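Local coordinates for uncharacterized protein (Sulfolobus solfataricus, PDB 4WWM), which probably acts as an archaeal ubiquitin-related modifier (Urm1), attached to other proteins and, as in a related species, linked to the proteasome pathway, at residues Leu10-Val21 / Ile33-Leu41; Asn22-Leu30 / Asn65-Ile76. All coordinates share one frame; numbering follows the deposited sequence. Where two conformers were deposited one is given.

Contact 1: residues Leu10-Val21 / Ile33-Leu41; sequences LISQFNFREIYV and IDSKKHLIL
Phe-14, at the end of the short helix 10-14, pushes its ring into the loop that follows helix 26-33. Apolar contacts dominate. Leu-39 comes from the opposite direction and sets CD1 over the centre of the Phe-14 ring, a CH-pi contact 3.8 Å from the centroid and 8° off the ring normal. Ile-40 crosses at about a right angle and meets the ring edge, its CG2 being 3.8 Å from Phe-14 CE2; the same methyl touches CD2 of Leu-10. Lys-37 lends only its aliphatic part, CD lying 3.5 Å from Phe-14 CD1, which suits a long chain at the surface.

A second apolar patch gathers around Ile-33, whose two branches divide the work. With CG2 anti to the backbone N, that methyl reaches Phe-14 CE1 and the edge of the Phe-16 ring, while CD1 on the other branch is pressed against Ile-19 CG2 at 3.4 Å, tighter than usual for two carbons, and meets Val-21 CG1.

The hydrogen bonds lie within the loop. Asp-34, at its foot, turns its carboxylate to the chain returning five to seven residues later and accepts three of its backbone N-H groups. OD1 takes Leu-39 N at 2.6 Å on its syn lone pair and Ile-40 N from above the carboxylate plane, and OD2 takes Leu-41 N. Across the contact, Asp-34 OD1 lies 3.6 Å from Phe-14 CZ, and Ile-33 O sits at the ring edge, 3.4 Å from CE1.

No hydrogen bond joins the segments, so their fit in this beta-grasp domain depends on shape: the buried carboxylate fixes where Leu-39 and Ile-40 meet the ring.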
loop_
_atom_site.group_PDB
_atom_site.type_symbol
_atom_site.label_atom_id
_atom_site.label_comp_id
_atom_site.label_asym_id
_atom_site.label_seq_id
_atom_site.Cartn_x
_atom_site.Cartn_y
_atom_site.Cartn_z
ATOM N N LEU A 10 11.236 -2.041 1.449
ATOM C CA LEU A 10 10.081 -1.885 2.331
ATOM C C LEU A 10 9.887 -3.125 3.197
ATOM O O LEU A 10 9.403 -3.034 4.324
ATOM C CB LEU A 10 8.807 -1.612 1.526
ATOM C CG LEU A 10 8.702 -0.274 0.789
ATOM C CD1 LEU A 10 7.342 -0.164 0.110
ATOM C CD2 LEU A 10 8.928 0.908 1.723
ATOM N N ILE A 11 10.272 -4.280 2.664
ATOM C CA ILE A 11 10.137 -5.536 3.388
ATOM C C ILE A 11 10.916 -5.489 4.702
ATOM O O ILE A 11 10.369 -5.784 5.763
ATOM C CB ILE A 11 10.618 -6.724 2.531
ATOM C CG1 ILE A 11 9.721 -6.871 1.300
ATOM C CG2 ILE A 11 10.621 -8.022 3.341
ATOM C CD1 ILE A 11 10.285 -7.790 0.234
ATOM N N SER A 12 12.188 -5.108 4.635
ATOM C CA SER A 12 13.007 -5.043 5.839
ATOM C C SER A 12 12.616 -3.849 6.705
ATOM O O SER A 12 12.685 -3.919 7.925
ATOM C CB SER A 12 14.493 -4.970 5.481
ATOM O OG SER A 12 14.817 -3.724 4.899
ATOM N N GLN A 13 12.194 -2.758 6.072
ATOM C CA GLN A 13 11.833 -1.546 6.800
ATOM C C GLN A 13 10.562 -1.725 7.632
ATOM O O GLN A 13 10.452 -1.180 8.730
ATOM C CB GLN A 13 11.670 -0.376 5.826
ATOM C CG GLN A 13 12.992 0.090 5.231
ATOM C CD GLN A 13 12.823 1.212 4.228
ATOM O OE1 GLN A 13 11.702 1.587 3.879
ATOM N NE2 GLN A 13 13.939 1.758 3.759
ATOM N N PHE A 14 9.605 -2.485 7.104
ATOM C CA PHE A 14 8.372 -2.790 7.830
ATOM C C PHE A 14 8.501 -4.057 8.675
ATOM O O PHE A 14 7.744 -4.248 9.623
ATOM C CB PHE A 14 7.203 -2.952 6.857
ATOM C CG PHE A 14 6.563 -1.656 6.457
ATOM C CD1 PHE A 14 5.556 -1.103 7.228
ATOM C CD2 PHE A 14 6.965 -0.994 5.311
ATOM C CE1 PHE A 14 4.961 0.088 6.861
ATOM C CE2 PHE A 14 6.375 0.196 4.940
ATOM C CZ PHE A 14 5.372 0.739 5.717
ATOM N N ASN A 15 9.449 -4.915 8.305
ATOM C CA ASN A 15 9.712 -6.183 8.993
ATOM C C ASN A 15 8.644 -7.247 8.729
ATOM O O ASN A 15 8.431 -8.142 9.551
ATOM C CB ASN A 15 9.850 -5.964 10.502
ATOM C CG ASN A 15 10.644 -7.067 11.187
ATOM O OD1 ASN A 15 11.577 -7.629 10.613
ATOM N ND2 ASN A 15 10.270 -7.382 12.420
ATOM N N PHE A 16 7.976 -7.148 7.584
ATOM C CA PHE A 16 7.132 -8.230 7.088
ATOM C C PHE A 16 7.041 -8.113 5.572
ATOM O O PHE A 16 7.454 -7.102 5.004
ATOM C CB PHE A 16 5.739 -8.205 7.735
ATOM C CG PHE A 16 4.901 -7.013 7.361
ATOM C CD1 PHE A 16 4.130 -7.022 6.212
ATOM C CD2 PHE A 16 4.863 -5.893 8.173
ATOM C CE1 PHE A 16 3.353 -5.934 5.871
ATOM C CE2 PHE A 16 4.085 -4.801 7.836
ATOM C CZ PHE A 16 3.330 -4.822 6.684
ATOM N N ARG A 17 6.524 -9.151 4.921
ATOM C CA ARG A 17 6.464 -9.187 3.461
ATOM C C ARG A 17 5.028 -9.098 2.953
ATOM O O ARG A 17 4.749 -8.397 1.981
ATOM C CB ARG A 17 7.121 -10.464 2.934
ATOM C CG ARG A 17 7.215 -10.526 1.419
ATOM C CD ARG A 17 7.964 -11.765 0.956
ATOM N NE ARG A 17 7.987 -11.882 -0.500
ATOM C CZ ARG A 17 8.589 -12.863 -1.166
ATOM N NH1 ARG A 17 9.227 -13.826 -0.513
ATOM N NH2 ARG A 17 8.555 -12.881 -2.492
ATOM N N GLU A 18 4.127 -9.820 3.609
ATOM C CA GLU A 18 2.729 -9.848 3.206
ATOM C C GLU A 18 1.823 -9.810 4.419
ATOM O O GLU A 18 2.141 -10.376 5.466
ATOM C CB GLU A 18 2.423 -11.095 2.372
ATOM C CG GLU A 18 3.285 -11.233 1.136
ATOM C CD GLU A 18 2.979 -12.489 0.344
ATOM O OE1 GLU A 18 2.042 -13.225 0.725
ATOM O OE2 GLU A 18 3.682 -12.738 -0.658
ATOM N N ILE A 19 0.687 -9.141 4.264
ATOM C CA ILE A 19 -0.277 -9.009 5.342
ATOM C C ILE A 19 -1.662 -8.767 4.752
ATOM O O ILE A 19 -1.794 -8.116 3.714
ATOM C CB ILE A 19 0.119 -7.857 6.301
ATOM C CG1 ILE A 19 -0.675 -7.932 7.608
ATOM C CG2 ILE A 19 -0.063 -6.498 5.624
ATOM C CD1 ILE A 19 -0.177 -6.963 8.673
ATOM N N TYR A 20 -2.687 -9.323 5.391
ATOM C CA TYR A 20 -4.065 -9.061 4.996
ATOM C C TYR A 20 -4.652 -7.942 5.850
ATOM O O TYR A 20 -4.336 -7.829 7.035
ATOM C CB TYR A 20 -4.918 -10.322 5.131
ATOM C CG TYR A 20 -4.670 -11.372 4.070
ATOM C CD1 TYR A 20 -3.651 -12.305 4.211
ATOM C CD2 TYR A 20 -5.472 -11.443 2.939
ATOM C CE1 TYR A 20 -3.430 -13.270 3.250
ATOM C CE2 TYR A 20 -5.259 -12.404 1.973
ATOM C CZ TYR A 20 -4.239 -13.315 2.134
ATOM O OH TYR A 20 -4.029 -14.272 1.168
ATOM N N VAL A 21 -5.500 -7.120 5.240
ATOM C CA VAL A 21 -6.182 -6.031 5.935
ATOM C C VAL A 21 -7.649 -6.029 5.510
ATOM O O VAL A 21 -7.962 -6.358 4.367
ATOM C CB VAL A 21 -5.542 -4.662 5.626
ATOM C CG1 VAL A 21 -4.096 -4.623 6.124
ATOM C CG2 VAL A 21 -5.614 -4.357 4.126
ATOM N N ILE A 33 -1.340 0.105 7.516
ATOM C CA ILE A 33 -0.002 -0.431 7.316
ATOM C C ILE A 33 1.053 0.527 7.874
ATOM O O ILE A 33 1.991 0.108 8.557
ATOM C CB ILE A 33 0.268 -0.688 5.809
ATOM C CG1 ILE A 33 -0.661 -1.781 5.272
ATOM C CG2 ILE A 33 1.720 -1.069 5.555
ATOM C CD1 ILE A 33 -0.493 -3.142 5.926
ATOM N N ASP A 34 0.879 1.814 7.587
ATOM C CA ASP A 34 1.899 2.825 7.853
ATOM C C ASP A 34 1.665 3.561 9.172
ATOM O O ASP A 34 2.288 4.595 9.434
ATOM C CB ASP A 34 1.925 3.831 6.700
ATOM C CG ASP A 34 3.231 4.592 6.608
ATOM O OD1 ASP A 34 4.300 3.975 6.792
ATOM O OD2 ASP A 34 3.187 5.808 6.330
ATOM N N SER A 35 0.779 3.009 9.997
ATOM C CA SER A 35 0.228 3.702 11.163
ATOM C C SER A 35 1.258 4.467 11.999
ATOM O O SER A 35 1.264 5.697 12.003
ATOM C CB SER A 35 -0.501 2.695 12.058
ATOM O OG SER A 35 -1.154 3.347 13.132
ATOM N N LYS A 36 2.127 3.744 12.697
ATOM C CA LYS A 36 3.040 4.374 13.650
ATOM C C LYS A 36 4.442 4.551 13.084
ATOM O O LYS A 36 5.368 4.918 13.807
ATOM C CB LYS A 36 3.100 3.552 14.940
ATOM C CG LYS A 36 1.780 3.505 15.693
ATOM C CD LYS A 36 1.897 2.761 17.014
ATOM C CE LYS A 36 0.587 2.810 17.789
ATOM N NZ LYS A 36 0.655 2.068 19.079
ATOM N N LYS A 37 4.592 4.304 11.786
ATOM C CA LYS A 37 5.906 4.281 11.158
ATOM C C LYS A 37 6.139 5.487 10.249
ATOM O O LYS A 37 7.223 6.070 10.256
ATOM C CB LYS A 37 6.076 2.985 10.364
ATOM C CG LYS A 37 6.023 1.723 11.223
ATOM C CD LYS A 37 5.991 0.475 10.356
ATOM C CE LYS A 37 6.251 -0.790 11.158
ATOM N NZ LYS A 37 5.186 -1.048 12.155
ATOM N N HIS A 38 5.120 5.855 9.479
ATOM C CA HIS A 38 5.221 6.956 8.520
ATOM C C HIS A 38 6.357 6.717 7.532
ATOM O O HIS A 38 7.162 7.611 7.265
ATOM C CB HIS A 38 5.420 8.291 9.242
ATOM C CG HIS A 38 4.286 8.662 10.142
ATOM N ND1 HIS A 38 3.198 9.389 9.705
ATOM C CD2 HIS A 38 4.062 8.405 11.453
ATOM C CE1 HIS A 38 2.359 9.567 10.708
ATOM N NE2 HIS A 38 2.860 8.979 11.780
ATOM N N LEU A 39 6.409 5.504 6.991
ATOM C CA LEU A 39 7.437 5.131 6.030
ATOM C C LEU A 39 7.009 5.420 4.590
ATOM O O LEU A 39 7.833 5.821 3.771
ATOM C CB LEU A 39 7.790 3.648 6.187
ATOM C CG LEU A 39 8.587 3.285 7.445
ATOM C CD1 LEU A 39 8.612 1.777 7.644
ATOM C CD2 LEU A 39 10.004 3.832 7.365
ATOM N N ILE A 40 5.727 5.225 4.285
ATOM C CA ILE A 40 5.239 5.385 2.916
ATOM C C ILE A 40 4.266 6.556 2.761
ATOM O O ILE A 40 3.981 6.976 1.642
ATOM C CB ILE A 40 4.561 4.092 2.413
ATOM C CG1 ILE A 40 3.370 3.721 3.298
ATOM C CG2 ILE A 40 5.580 2.958 2.381
ATOM C CD1 ILE A 40 2.589 2.523 2.796
ATOM N N LEU A 41 3.771 7.084 3.878
ATOM C CA LEU A 41 2.896 8.255 3.851
ATOM C C LEU A 41 3.538 9.457 4.537
ATOM O O LEU A 41 4.131 9.334 5.611
ATOM C CB LEU A 41 1.556 7.950 4.527
ATOM C CG LEU A 41 0.689 6.832 3.945
ATOM C CD1 LEU A 41 -0.621 6.766 4.710
ATOM C CD2 LEU A 41 0.437 7.028 2.457
#

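Contact 2: residues Asn22-Leu30 / Asn65-Ile76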
loop_
_atom_site.group_PDB
_atom_site.type_symbol
_atom_site.label_atom_id
_atom_site.label_comp_id
_atom_site.label_asym_id
_atom_site.label_seq_id
_atom_site.Cartn_x
_atom_site.Cartn_y
_atom_site.Cartn_z
ATOM N N ASN A 22 -8.548 -5.665 6.416
ATOM C CA ASN A 22 -9.975 -5.737 6.115
ATOM C C ASN A 22 -10.497 -4.510 5.358
ATOM O O ASN A 22 -11.624 -4.508 4.866
ATOM C CB ASN A 22 -10.779 -5.932 7.404
ATOM C CG ASN A 22 -10.637 -4.768 8.372
ATOM O OD1 ASN A 22 -10.024 -3.745 8.059
ATOM N ND2 ASN A 22 -11.215 -4.920 9.559
ATOM N N ASP A 23 -9.669 -3.477 5.258
ATOM C CA ASP A 23 -10.085 -2.204 4.675
ATOM C C ASP A 23 -10.405 -2.315 3.184
ATOM O O ASP A 23 -9.687 -2.975 2.434
ATOM C CB ASP A 23 -8.991 -1.157 4.894
ATOM C CG ASP A 23 -8.776 -0.836 6.361
ATOM O OD1 ASP A 23 -9.468 0.065 6.881
ATOM O OD2 ASP A 23 -7.914 -1.484 6.991
ATOM N N ARG A 24 -11.487 -1.662 2.762
ATOM C CA ARG A 24 -11.877 -1.638 1.352
ATOM C C ARG A 24 -11.572 -0.283 0.709
ATOM O O ARG A 24 -11.862 -0.064 -0.468
ATOM C CB ARG A 24 -13.363 -1.971 1.209
ATOM C CG ARG A 24 -13.739 -3.333 1.778
ATOM C CD ARG A 24 -15.196 -3.658 1.513
ATOM N NE ARG A 24 -15.455 -3.881 0.094
ATOM C CZ ARG A 24 -16.665 -4.058 -0.428
ATOM N NH1 ARG A 24 -17.741 -4.036 0.350
ATOM N NH2 ARG A 24 -16.801 -4.252 -1.732
ATOM N N GLU A 25 -10.991 0.619 1.493
ATOM C CA GLU A 25 -10.573 1.933 1.014
ATOM C C GLU A 25 -9.049 2.007 1.022
ATOM O O GLU A 25 -8.425 1.841 2.072
ATOM C CB GLU A 25 -11.171 3.041 1.885
ATOM C CG GLU A 25 -10.731 4.450 1.513
ATOM C CD GLU A 25 -11.242 5.496 2.487
ATOM O OE1 GLU A 25 -10.701 6.621 2.485
ATOM O OE2 GLU A 25 -12.188 5.195 3.248
ATOM N N LEU A 26 -8.457 2.262 -0.141
ATOM C CA LEU A 26 -7.006 2.182 -0.297
ATOM C C LEU A 26 -6.264 3.040 0.719
ATOM O O LEU A 26 -5.304 2.582 1.329
ATOM C CB LEU A 26 -6.587 2.593 -1.710
ATOM C CG LEU A 26 -5.071 2.618 -1.950
ATOM C CD1 LEU A 26 -4.455 1.250 -1.684
ATOM C CD2 LEU A 26 -4.749 3.085 -3.361
ATOM N N LEU A 27 -6.705 4.281 0.897
ATOM C CA LEU A 27 -6.053 5.177 1.842
ATOM C C LEU A 27 -6.021 4.557 3.235
ATOM O O LEU A 27 -5.009 4.622 3.928
ATOM C CB LEU A 27 -6.760 6.532 1.890
ATOM C CG LEU A 27 -6.204 7.509 2.930
ATOM C CD1 LEU A 27 -4.744 7.827 2.642
ATOM C CD2 LEU A 27 -7.027 8.788 2.969
ATOM N N ARG A 28 -7.136 3.954 3.635
ATOM C CA ARG A 28 -7.240 3.347 4.955
ATOM C C ARG A 28 -6.342 2.119 5.065
ATOM O O ARG A 28 -5.785 1.849 6.130
ATOM C CB ARG A 28 -8.691 2.974 5.262
ATOM C CG ARG A 28 -9.629 4.172 5.317
ATOM C CD ARG A 28 -10.347 4.259 6.654
ATOM N NE ARG A 28 -11.141 3.064 6.926
ATOM C CZ ARG A 28 -11.621 2.735 8.121
ATOM N NH1 ARG A 28 -11.385 3.505 9.176
ATOM N NH2 ARG A 28 -12.333 1.625 8.264
ATOM N N VAL A 29 -6.205 1.378 3.969
ATOM C CA VAL A 29 -5.258 0.269 3.922
ATOM C C VAL A 29 -3.867 0.803 4.246
ATOM O O VAL A 29 -3.183 0.285 5.130
ATOM C CB VAL A 29 -5.250 -0.430 2.537
ATOM C CG1 VAL A 29 -4.107 -1.445 2.422
ATOM C CG2 VAL A 29 -6.578 -1.115 2.279
ATOM N N LEU A 30 -3.466 1.859 3.547
ATOM C CA LEU A 30 -2.125 2.408 3.704
ATOM C C LEU A 30 -1.912 2.979 5.101
ATOM O O LEU A 30 -0.830 2.841 5.667
ATOM C CB LEU A 30 -1.863 3.484 2.648
ATOM C CG LEU A 30 -2.000 3.021 1.195
ATOM C CD1 LEU A 30 -1.799 4.184 0.235
ATOM C CD2 LEU A 30 -1.030 1.893 0.874
ATOM N N ASN A 65 -10.102 5.350 -6.584
ATOM C CA ASN A 65 -10.571 5.157 -5.214
ATOM C C ASN A 65 -11.914 4.429 -5.151
ATOM O O ASN A 65 -12.786 4.776 -4.355
ATOM C CB ASN A 65 -10.685 6.504 -4.493
ATOM C CG ASN A 65 -10.902 6.346 -2.997
ATOM O OD1 ASN A 65 -10.458 5.365 -2.395
ATOM N ND2 ASN A 65 -11.609 7.295 -2.394
ATOM N N GLN A 66 -12.084 3.429 -6.006
ATOM C CA GLN A 66 -13.269 2.585 -5.946
ATOM C C GLN A 66 -13.116 1.570 -4.819
ATOM O O GLN A 66 -12.018 1.371 -4.300
ATOM C CB GLN A 66 -13.502 1.875 -7.282
ATOM C CG GLN A 66 -14.134 2.765 -8.346
ATOM C CD GLN A 66 -14.279 2.069 -9.685
ATOM O OE1 GLN A 66 -15.374 1.661 -10.071
ATOM N NE2 GLN A 66 -13.172 1.940 -10.409
ATOM N N LEU A 67 -14.228 0.950 -4.434
ATOM C CA LEU A 67 -14.220 -0.084 -3.409
ATOM C C LEU A 67 -13.240 -1.188 -3.754
ATOM O O LEU A 67 -13.258 -1.720 -4.860
ATOM C CB LEU A 67 -15.614 -0.687 -3.237
ATOM C CG LEU A 67 -16.577 -0.014 -2.260
ATOM C CD1 LEU A 67 -17.936 -0.684 -2.348
ATOM C CD2 LEU A 67 -16.047 -0.072 -0.838
ATOM N N LEU A 68 -12.381 -1.528 -2.802
ATOM C CA LEU A 68 -11.521 -2.688 -2.950
ATOM C C LEU A 68 -12.324 -3.942 -2.626
ATOM O O LEU A 68 -13.188 -3.926 -1.748
ATOM C CB LEU A 68 -10.296 -2.584 -2.039
ATOM C CG LEU A 68 -9.364 -1.397 -2.280
ATOM C CD1 LEU A 68 -8.401 -1.247 -1.120
ATOM C CD2 LEU A 68 -8.605 -1.578 -3.580
ATOM N N ASN A 69 -12.051 -5.020 -3.349
ATOM C CA ASN A 69 -12.664 -6.305 -3.056
ATOM C C ASN A 69 -11.730 -7.122 -2.173
ATOM O O ASN A 69 -10.511 -6.980 -2.254
ATOM C CB ASN A 69 -12.997 -7.045 -4.348
ATOM C CG ASN A 69 -13.991 -6.283 -5.208
ATOM O OD1 ASN A 69 -14.832 -5.541 -4.695
ATOM N ND2 ASN A 69 -13.893 -6.458 -6.520
ATOM N N ASP A 70 -12.312 -7.962 -1.325
ATOM C CA ASP A 70 -11.559 -8.705 -0.316
ATOM C C ASP A 70 -10.386 -9.497 -0.891
ATOM O O ASP A 70 -9.395 -9.729 -0.196
ATOM C CB ASP A 70 -12.494 -9.660 0.432
ATOM C CG ASP A 70 -13.330 -8.956 1.486
ATOM O OD1 ASP A 70 -13.338 -7.706 1.515
ATOM O OD2 ASP A 70 -13.986 -9.658 2.286
ATOM N N ASN A 71 -10.500 -9.909 -2.150
ATOM C CA ASN A 71 -9.475 -10.738 -2.777
ATOM C C ASN A 71 -8.482 -9.939 -3.628
ATOM O O ASN A 71 -7.680 -10.520 -4.358
ATOM C CB ASN A 71 -10.133 -11.820 -3.635
ATOM C CG ASN A 71 -10.948 -12.804 -2.810
ATOM O OD1 ASN A 71 -10.796 -12.889 -1.589
ATOM N ND2 ASN A 71 -11.813 -13.559 -3.476
ATOM N N ASP A 72 -8.528 -8.614 -3.537
ATOM C CA ASP A 72 -7.582 -7.777 -4.274
ATOM C C ASP A 72 -6.173 -7.913 -3.709
ATOM O O ASP A 72 -5.990 -8.086 -2.505
ATOM C CB ASP A 72 -8.004 -6.306 -4.241
ATOM C CG ASP A 72 -9.162 -6.000 -5.176
ATOM O OD1 ASP A 72 -9.414 -6.789 -6.113
ATOM O OD2 ASP A 72 -9.815 -4.954 -4.977
ATOM N N ILE A 73 -5.186 -7.828 -4.594
ATOM C CA ILE A 73 -3.785 -7.881 -4.205
ATOM C C ILE A 73 -3.145 -6.516 -4.413
ATOM O O ILE A 73 -3.077 -6.015 -5.537
ATOM C CB ILE A 73 -3.015 -8.945 -5.006
ATOM C CG1 ILE A 73 -3.643 -10.326 -4.782
ATOM C CG2 ILE A 73 -1.542 -8.950 -4.598
ATOM C CD1 ILE A 73 -3.059 -11.423 -5.650
ATOM N N ILE A 74 -2.682 -5.926 -3.316
ATOM C CA ILE A 74 -2.065 -4.607 -3.335
ATOM C C ILE A 74 -0.553 -4.726 -3.167
ATOM O O ILE A 74 -0.077 -5.149 -2.119
ATOM C CB ILE A 74 -2.632 -3.711 -2.216
ATOM C CG1 ILE A 74 -4.151 -3.577 -2.369
ATOM C CG2 ILE A 74 -1.966 -2.341 -2.247
ATOM C CD1 ILE A 74 -4.837 -2.935 -1.181
ATOM N N GLU A 75 0.198 -4.343 -4.194
ATOM C CA GLU A 75 1.656 -4.384 -4.128
ATOM C C GLU A 75 2.204 -2.982 -3.919
ATOM O O GLU A 75 1.888 -2.072 -4.683
ATOM C CB GLU A 75 2.251 -4.985 -5.403
ATOM C CG GLU A 75 1.857 -6.426 -5.662
ATOM C CD GLU A 75 2.408 -6.941 -6.974
ATOM O OE1 GLU A 75 3.643 -6.908 -7.152
ATOM O OE2 GLU A 75 1.607 -7.368 -7.830
ATOM N N ILE A 76 3.018 -2.813 -2.880
ATOM C CA ILE A 76 3.659 -1.532 -2.611
ATOM C C ILE A 76 5.134 -1.653 -2.979
ATOM O O ILE A 76 5.880 -2.427 -2.375
ATOM C CB ILE A 76 3.489 -1.102 -1.143
ATOM C CG1 ILE A 76 2.009 -1.164 -0.752
ATOM C CG2 ILE A 76 4.025 0.312 -0.944
ATOM C CD1 ILE A 76 1.743 -0.888 0.705
HETATM O O HOH W 1 -13.141 -6.453 4.220
HETATM O O HOH W 2 -9.962 2.695 -2.707
HETATM O O HOH W 3 -8.436 5.852 -0.879
#
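Arg-24 and Leu-68 hold each other through two hydrogen bonds. Leu-68 N donates its N-H to Arg-24 O at 2.8 Å, in the carbonyl plane and on a lone pair. In return Arg-24 NE points at Leu-68 O (2.9 Å, N-H...O 179°), with the oxygen in the guanidinium plane; the bend at chi3 (68°) turns the chain back to this carbonyl. The Leu-67 methyls cover one guanidinium face, CD2 offset toward its rim, and Asp-70, too far for a salt bridge and out of that plane, may add a weak charge attraction.

Three waters serve other polar groups. One donates to Asn-22 O and Asp-70 OD1. At the start of helix 26-33, where backbone N-H groups lack helical acceptors, Leu-26 N and Leu-27 N each donate to a separate water, and both waters donate to Asn-65 OD1; that on Leu-26 N also donates to Gln-66 O.

Beyond this polar rim the helix packs on the sheet, as in the beta-grasp fold of ubiquitin: the axes of helix 26-30 and strand 73-76 come within 11.5 Å, at 56°. Val-29 CG1 meets Ile-74 CD1 tip to tip, and Leu-30 CD2 touches Ile-76 CD1 (3.9 Å). Leu-68 CD1 reaches Val-29 CG2 at 3.9 Å. An aspartate in place of Leu-68 would probably leave Val-29 CG2 without its leucine methyl and bring a charge into this apolar layer. In turn 69-72, Asn-69 N is satisfied by Asp-72 OD2.

Overall arrangement
From the N terminus, strand 3-6 leads into helix 10-14 and strand 18-20, and the chain then enters helix 26-33. Contact 1 closes the loop around that helix. Contact 2 starts inside this loop, at residues 22-30, and ends far beyond it at residues 65-76, so the two closures cross instead of nesting. They lie on opposite sides of the chain's centre, yet meet where Leu-10 and Ile-40 pack on Ile-76 and Val-21 on Val-29. Contact 1 ties the C-terminal end of helix 26-33 and the loop after it to helix 10-14 and edge strand 18-20; contact 2 ties its N-terminal half to strand 73-78 and the segment before it.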